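Local coordinates for WbbM protein (Klebsiella pneumoniae, PDB 6U4B) that is a bifunctional O-antigen polymerase, a trimeric enzyme that probably joins two glycosyltransferase activities in one chain, with magnesium bound in one of its domains, at residues A185-Y194 with W229-A240. Sequence-based numbering, arbitrary orientation.
Sequences AAIAIVEKLY and WLFSILDNLEDA
Tyr194 lies against Trp229 and ends on Ser232, so one residue both packs and hydrogen-bonds across two obliquely crossing helices, Tyr194 itself being the first residue past the end of one of them. Trp229 CD1 stands over the centre of the phenol ring, 3.4 Å above its plane. The ring planes meet at 45°, an oblique pairing. Ser232 OG approaches in the phenol plane at the edge, where it accepts a hydrogen bond of 2.6 Å from Tyr194 OH. The same oxygen donates to Trp229 O at 2.8 Å, back along its own helix; a chi1 of 72°, with OG between the backbone N and the carbonyl carbon, lets it serve both partners.

This polar end closes an apolar seam that joins helix 180-193 to helix 220-240 in the DUF4422 region, the half of the chain away from the magnesium site. The segment axes come within 9.5 Å and their directions differ by 125°. Ile189 is a knob in the hole formed by Ile233, Asn236, Leu237 and Ala240. Its CG1 branch lies beside the backbone N and extends CD1 to within 3.5 Å of Leu237 N, while CG2 leans on the CB of Asn236 and the CG2 of Ile233.

Val190 CG2 touches Ile233 CD1 at 3.6 Å; Ile233 CD1 in turn covers one face of the Trp229 indole, while Val190 CG1 comes obliquely to Trp229 CZ2. Toward the other end, Leu237 CD1 reaches Ala186 CB at 3.8 Å, the small alanine letting the backbones draw close. Helix 253-272 backs this side through Ile257 on Ala186 and Leu261 on Val190, and Tyr197 stacks on Trp229.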
ATOM      1  N   ALA A 185       2.431 -53.792 -12.973  1.00 41.09           N
ATOM      2  CA  ALA A 185       2.215 -53.412 -11.580  1.00 40.42           C
ATOM      3  C   ALA A 185       0.734 -53.441 -11.225  1.00 43.81           C
ATOM      4  O   ALA A 185       0.362 -53.848 -10.117  1.00 45.20           O
ATOM      5  CB  ALA A 185       2.802 -52.026 -11.321  1.00 41.26           C
ATOM      6  N   ALA A 186      -0.126 -53.011 -12.152  1.00 43.65           N
ATOM      7  CA  ALA A 186      -1.562 -53.042 -11.898  1.00 38.99           C
ATOM      8  C   ALA A 186      -2.084 -54.473 -11.848  1.00 40.95           C
ATOM      9  O   ALA A 186      -2.978 -54.783 -11.051  1.00 41.09           O
ATOM     10  CB  ALA A 186      -2.301 -52.234 -12.964  1.00 41.20           C
ATOM     11  N   ILE A 187      -1.537 -55.357 -12.687  1.00 43.49           N
ATOM     12  CA  ILE A 187      -1.968 -56.753 -12.688  1.00 49.83           C
ATOM     13  C   ILE A 187      -1.649 -57.411 -11.352  1.00 49.61           C
ATOM     14  O   ILE A 187      -2.479 -58.136 -10.787  1.00 48.31           O
ATOM     15  CB  ILE A 187      -1.323 -57.513 -13.864  1.00 56.59           C
ATOM     16  CG1 ILE A 187      -1.905 -57.032 -15.193  1.00 59.98           C
ATOM     17  CG2 ILE A 187      -1.514 -59.019 -13.712  1.00 61.58           C
ATOM     18  CD1 ILE A 187      -3.415 -57.131 -15.266  1.00 62.74           C
ATOM     19  N   ALA A 188      -0.449 -57.165 -10.821  1.00 50.88           N
ATOM     20  CA  ALA A 188      -0.072 -57.752  -9.540  1.00 52.51           C
ATOM     21  C   ALA A 188      -0.995 -57.294  -8.421  1.00 50.83           C
ATOM     22  O   ALA A 188      -1.281 -58.063  -7.496  1.00 53.95           O
ATOM     23  CB  ALA A 188       1.380 -57.406  -9.209  1.00 52.37           C
ATOM     24  N   ILE A 189      -1.483 -56.055  -8.493  1.00 44.59           N
ATOM     25  CA  ILE A 189      -2.362 -55.541  -7.448  1.00 49.56           C
ATOM     26  C   ILE A 189      -3.719 -56.232  -7.495  1.00 47.02           C
ATOM     27  O   ILE A 189      -4.277 -56.600  -6.454  1.00 51.05           O
ATOM     28  CB  ILE A 189      -2.490 -54.013  -7.579  1.00 48.26           C
ATOM     29  CG1 ILE A 189      -1.142 -53.351  -7.296  1.00 46.28           C
ATOM     30  CG2 ILE A 189      -3.563 -53.479  -6.643  1.00 46.77           C
ATOM     31  CD1 ILE A 189      -1.110 -51.885  -7.615  1.00 48.46           C
ATOM     32  N   VAL A 190      -4.272 -56.420  -8.696  1.00 47.25           N
ATOM     33  CA  VAL A 190      -5.528 -57.155  -8.828  1.00 50.39           C
ATOM     34  C   VAL A 190      -5.367 -58.573  -8.298  1.00 54.61           C
ATOM     35  O   VAL A 190      -6.255 -59.101  -7.620  1.00 56.91           O
ATOM     36  CB  VAL A 190      -5.999 -57.154 -10.293  1.00 55.07           C
ATOM     37  CG1 VAL A 190      -7.364 -57.824 -10.410  1.00 53.14           C
ATOM     38  CG2 VAL A 190      -6.042 -55.739 -10.840  1.00 52.70           C
ATOM     39  N   GLU A 191      -4.228 -59.205  -8.594  1.00 55.94           N
ATOM     40  CA  GLU A 191      -3.980 -60.561  -8.115  1.00 65.98           C
ATOM     41  C   GLU A 191      -3.936 -60.615  -6.592  1.00 66.53           C
ATOM     42  O   GLU A 191      -4.539 -61.502  -5.978  1.00 67.76           O
ATOM     43  CB  GLU A 191      -2.674 -61.096  -8.703  1.00 68.85           C
ATOM     44  CG  GLU A 191      -2.700 -61.325 -10.204  1.00 68.44           C
ATOM     45  CD  GLU A 191      -3.297 -62.663 -10.571  1.00 75.26           C
ATOM     46  OE1 GLU A 191      -3.782 -63.368  -9.662  1.00 81.31           O
ATOM     47  OE2 GLU A 191      -3.275 -63.015 -11.768  1.00 78.65           O
ATOM     48  N   LYS A 192      -3.230 -59.673  -5.966  1.00 65.33           N
ATOM     49  CA  LYS A 192      -3.112 -59.679  -4.511  1.00 67.58           C
ATOM     50  C   LYS A 192      -4.429 -59.305  -3.844  1.00 63.89           C
ATOM     51  O   LYS A 192      -4.901 -60.007  -2.944  1.00 64.98           O
ATOM     52  CB  LYS A 192      -2.005 -58.726  -4.066  1.00 73.39           C
ATOM     53  CG  LYS A 192      -1.965 -58.515  -2.560  1.00 84.02           C
ATOM     54  CD  LYS A 192      -1.121 -57.314  -2.168  1.00 90.53           C
ATOM     55  CE  LYS A 192       0.357 -57.564  -2.410  1.00 97.45           C
ATOM     56  NZ  LYS A 192       1.183 -56.410  -1.945  1.00100.59           N
ATOM     57  N   LEU A 193      -5.037 -58.198  -4.270  1.00 60.26           N
ATOM     58  CA  LEU A 193      -6.248 -57.713  -3.621  1.00 60.16           C
ATOM     59  C   LEU A 193      -7.466 -58.560  -3.954  1.00 62.89           C
ATOM     60  O   LEU A 193      -8.338 -58.742  -3.096  1.00 65.82           O
ATOM     61  CB  LEU A 193      -6.501 -56.252  -4.008  1.00 53.99           C
ATOM     62  CG  LEU A 193      -5.447 -55.250  -3.519  1.00 55.24           C
ATOM     63  CD1 LEU A 193      -5.872 -53.824  -3.830  1.00 54.93           C
ATOM     64  CD2 LEU A 193      -5.194 -55.430  -2.029  1.00 58.70           C
ATOM     65  N   TYR A 194      -7.539 -59.097  -5.172  1.00 61.67           N
ATOM     66  CA  TYR A 194      -8.695 -59.860  -5.636  1.00 63.24           C
ATOM     67  C   TYR A 194      -8.212 -61.148  -6.293  1.00 63.24           C
ATOM     68  O   TYR A 194      -8.156 -61.248  -7.527  1.00 60.02           O
ATOM     69  CB  TYR A 194      -9.547 -59.029  -6.594  1.00 58.43           C
ATOM     70  CG  TYR A 194      -9.979 -57.698  -6.022  1.00 58.64           C
ATOM     71  CD1 TYR A 194     -11.061 -57.613  -5.157  1.00 61.94           C
ATOM     72  CD2 TYR A 194      -9.306 -56.526  -6.349  1.00 57.57           C
ATOM     73  CE1 TYR A 194     -11.462 -56.399  -4.632  1.00 63.35           C
ATOM     74  CE2 TYR A 194      -9.701 -55.306  -5.829  1.00 57.89           C
ATOM     75  CZ  TYR A 194     -10.779 -55.249  -4.971  1.00 59.70           C
ATOM     76  OH  TYR A 194     -11.176 -54.039  -4.450  1.00 61.91           O
ATOM     77  N   TRP A 229     -14.182 -51.300  -6.848  1.00 48.94           N
ATOM     78  CA  TRP A 229     -13.140 -52.218  -7.291  1.00 49.96           C
ATOM     79  C   TRP A 229     -12.045 -51.482  -8.055  1.00 45.88           C
ATOM     80  O   TRP A 229     -10.854 -51.652  -7.766  1.00 45.42           O
ATOM     81  CB  TRP A 229     -13.769 -53.316  -8.153  1.00 51.40           C
ATOM     82  CG  TRP A 229     -12.804 -54.303  -8.743  1.00 51.68           C
ATOM     83  CD1 TRP A 229     -12.352 -55.455  -8.166  1.00 54.47           C
ATOM     84  CD2 TRP A 229     -12.201 -54.241 -10.041  1.00 50.07           C
ATOM     85  NE1 TRP A 229     -11.493 -56.107  -9.018  1.00 51.69           N
ATOM     86  CE2 TRP A 229     -11.386 -55.382 -10.177  1.00 50.49           C
ATOM     87  CE3 TRP A 229     -12.266 -53.327 -11.100  1.00 43.46           C
ATOM     88  CZ2 TRP A 229     -10.640 -55.636 -11.328  1.00 47.36           C
ATOM     89  CZ3 TRP A 229     -11.525 -53.579 -12.239  1.00 40.47           C
ATOM     90  CH2 TRP A 229     -10.722 -54.724 -12.345  1.00 43.99           C
ATOM     91  N   LEU A 230     -12.430 -50.649  -9.025  1.00 43.88           N
ATOM     92  CA  LEU A 230     -11.441 -49.991  -9.877  1.00 42.39           C
ATOM     93  C   LEU A 230     -10.545 -49.057  -9.072  1.00 43.03           C
ATOM     94  O   LEU A 230      -9.316 -49.096  -9.199  1.00 43.80           O
ATOM     95  CB  LEU A 230     -12.138 -49.220 -10.997  1.00 41.17           C
ATOM     96  CG  LEU A 230     -11.228 -48.356 -11.875  1.00 37.37           C
ATOM     97  CD1 LEU A 230     -10.310 -49.222 -12.727  1.00 39.21           C
ATOM     98  CD2 LEU A 230     -12.041 -47.404 -12.746  1.00 31.50           C
ATOM     99  N   PHE A 231     -11.141 -48.208  -8.234  1.00 39.12           N
ATOM    100  CA  PHE A 231     -10.351 -47.193  -7.553  1.00 41.61           C
ATOM    101  C   PHE A 231      -9.579 -47.741  -6.361  1.00 44.18           C
ATOM    102  O   PHE A 231      -8.590 -47.125  -5.956  1.00 45.19           O
ATOM    103  CB  PHE A 231     -11.245 -46.024  -7.135  1.00 38.09           C
ATOM    104  CG  PHE A 231     -11.629 -45.135  -8.282  1.00 41.11           C
ATOM    105  CD1 PHE A 231     -10.729 -44.213  -8.784  1.00 42.24           C
ATOM    106  CD2 PHE A 231     -12.874 -45.244  -8.880  1.00 42.42           C
ATOM    107  CE1 PHE A 231     -11.066 -43.402  -9.849  1.00 41.82           C
ATOM    108  CE2 PHE A 231     -13.219 -44.435  -9.948  1.00 41.72           C
ATOM    109  CZ  PHE A 231     -12.313 -43.513 -10.434  1.00 40.10           C
ATOM    110  N   SER A 232      -9.991 -48.881  -5.799  1.00 44.43           N
ATOM    111  CA  SER A 232      -9.143 -49.549  -4.816  1.00 49.45           C
ATOM    112  C   SER A 232      -7.841 -50.010  -5.456  1.00 50.85           C
ATOM    113  O   SER A 232      -6.772 -49.940  -4.836  1.00 54.21           O
ATOM    114  CB  SER A 232      -9.881 -50.732  -4.191  1.00 51.92           C
ATOM    115  OG  SER A 232     -10.014 -51.798  -5.116  1.00 51.38           O
ATOM    116  N   ILE A 233      -7.913 -50.480  -6.703  1.00 45.77           N
ATOM    117  CA  ILE A 233      -6.710 -50.875  -7.428  1.00 43.17           C
ATOM    118  C   ILE A 233      -5.882 -49.652  -7.797  1.00 42.65           C
ATOM    119  O   ILE A 233      -4.652 -49.651  -7.661  1.00 43.72           O
ATOM    120  CB  ILE A 233      -7.092 -51.695  -8.672  1.00 44.40           C
ATOM    121  CG1 ILE A 233      -7.707 -53.034  -8.255  1.00 53.57           C
ATOM    122  CG2 ILE A 233      -5.883 -51.898  -9.577  1.00 36.36           C
ATOM    123  CD1 ILE A 233      -8.555 -53.672  -9.324  1.00 46.96           C
ATOM    124  N   LEU A 234      -6.539 -48.593  -8.273  1.00 38.92           N
ATOM    125  CA  LEU A 234      -5.806 -47.403  -8.687  1.00 40.02           C
ATOM    126  C   LEU A 234      -5.136 -46.713  -7.502  1.00 36.73           C
ATOM    127  O   LEU A 234      -4.036 -46.171  -7.650  1.00 36.09           O
ATOM    128  CB  LEU A 234      -6.737 -46.441  -9.428  1.00 40.63           C
ATOM    129  CG  LEU A 234      -7.375 -46.992 -10.712  1.00 41.94           C
ATOM    130  CD1 LEU A 234      -8.195 -45.924 -11.426  1.00 31.50           C
ATOM    131  CD2 LEU A 234      -6.321 -47.585 -11.645  1.00 36.24           C
ATOM    132  N   ASP A 235      -5.770 -46.737  -6.324  1.00 34.01           N
ATOM    133  CA  ASP A 235      -5.123 -46.205  -5.128  1.00 41.64           C
ATOM    134  C   ASP A 235      -3.801 -46.914  -4.861  1.00 45.04           C
ATOM    135  O   ASP A 235      -2.771 -46.270  -4.630  1.00 38.77           O
ATOM    136  CB  ASP A 235      -6.042 -46.340  -3.912  1.00 45.64           C
ATOM    137  CG  ASP A 235      -7.224 -45.397  -3.960  1.00 51.87           C
ATOM    138  OD1 ASP A 235      -8.280 -45.749  -3.393  1.00 54.29           O
ATOM    139  OD2 ASP A 235      -7.104 -44.316  -4.577  1.00 54.62           O
ATOM    140  N   ASN A 236      -3.813 -48.249  -4.886  1.00 43.97           N
ATOM    141  CA  ASN A 236      -2.577 -48.995  -4.689  1.00 43.25           C
ATOM    142  C   ASN A 236      -1.618 -48.804  -5.854  1.00 41.06           C
ATOM    143  O   ASN A 236      -0.397 -48.830  -5.659  1.00 43.03           O
ATOM    144  CB  ASN A 236      -2.880 -50.481  -4.488  1.00 47.20           C
ATOM    145  CG  ASN A 236      -3.493 -50.777  -3.132  1.00 53.04           C
ATOM    146  OD1 ASN A 236      -4.297 -50.000  -2.619  1.00 57.86           O
ATOM    147  ND2 ASN A 236      -3.107 -51.902  -2.540  1.00 55.28           N
ATOM    148  N   LEU A 237      -2.147 -48.607  -7.065  1.00 34.91           N
ATOM    149  CA  LEU A 237      -1.284 -48.411  -8.225  1.00 36.23           C
ATOM    150  C   LEU A 237      -0.423 -47.164  -8.068  1.00 41.43           C
ATOM    151  O   LEU A 237       0.733 -47.139  -8.511  1.00 42.40           O
ATOM    152  CB  LEU A 237      -2.125 -48.325  -9.496  1.00 36.47           C
ATOM    153  CG  LEU A 237      -1.327 -48.252 -10.798  1.00 38.43           C
ATOM    154  CD1 LEU A 237      -0.477 -49.504 -10.972  1.00 40.29           C
ATOM    155  CD2 LEU A 237      -2.250 -48.052 -11.990  1.00 35.32           C
ATOM    156  N   GLU A 238      -0.968 -46.119  -7.439  1.00 37.14           N
ATOM    157  CA  GLU A 238      -0.196 -44.898  -7.228  1.00 44.14           C
ATOM    158  C   GLU A 238       1.047 -45.157  -6.384  1.00 45.81           C
ATOM    159  O   GLU A 238       2.074 -44.497  -6.575  1.00 42.03           O
ATOM    160  CB  GLU A 238      -1.064 -43.829  -6.565  1.00 42.15           C
ATOM    161  CG  GLU A 238      -2.248 -43.364  -7.393  1.00 42.16           C
ATOM    162  CD  GLU A 238      -2.778 -42.017  -6.932  1.00 44.59           C
ATOM    163  OE1 GLU A 238      -3.684 -41.472  -7.592  1.00 47.02           O
ATOM    164  OE2 GLU A 238      -2.280 -41.500  -5.910  1.00 46.29           O
ATOM    165  N   ASP A 239       0.975 -46.108  -5.451  1.00 45.88           N
ATOM    166  CA  ASP A 239       2.126 -46.430  -4.615  1.00 44.20           C
ATOM    167  C   ASP A 239       3.118 -47.352  -5.310  1.00 45.74           C
ATOM    168  O   ASP A 239       4.276 -47.423  -4.884  1.00 45.30           O
ATOM    169  CB  ASP A 239       1.666 -47.082  -3.309  1.00 48.42           C
ATOM    170  CG  ASP A 239       0.918 -46.120  -2.404  1.00 59.03           C
ATOM    171  OD1 ASP A 239       1.352 -44.957  -2.279  1.00 60.58           O
ATOM    172  OD2 ASP A 239      -0.105 -46.528  -1.817  1.00 63.12           O
ATOM    173  N   ALA A 240       2.697 -48.046  -6.369  1.00 43.00           N
ATOM    174  CA  ALA A 240       3.494 -49.108  -6.966  1.00 46.86           C
ATOM    175  C   ALA A 240       4.261 -48.680  -8.209  1.00 48.80           C
ATOM    176  O   ALA A 240       5.158 -49.412  -8.641  1.00 48.25           O
ATOM    177  CB  ALA A 240       2.600 -50.305  -7.318  1.00 42.18           C
TER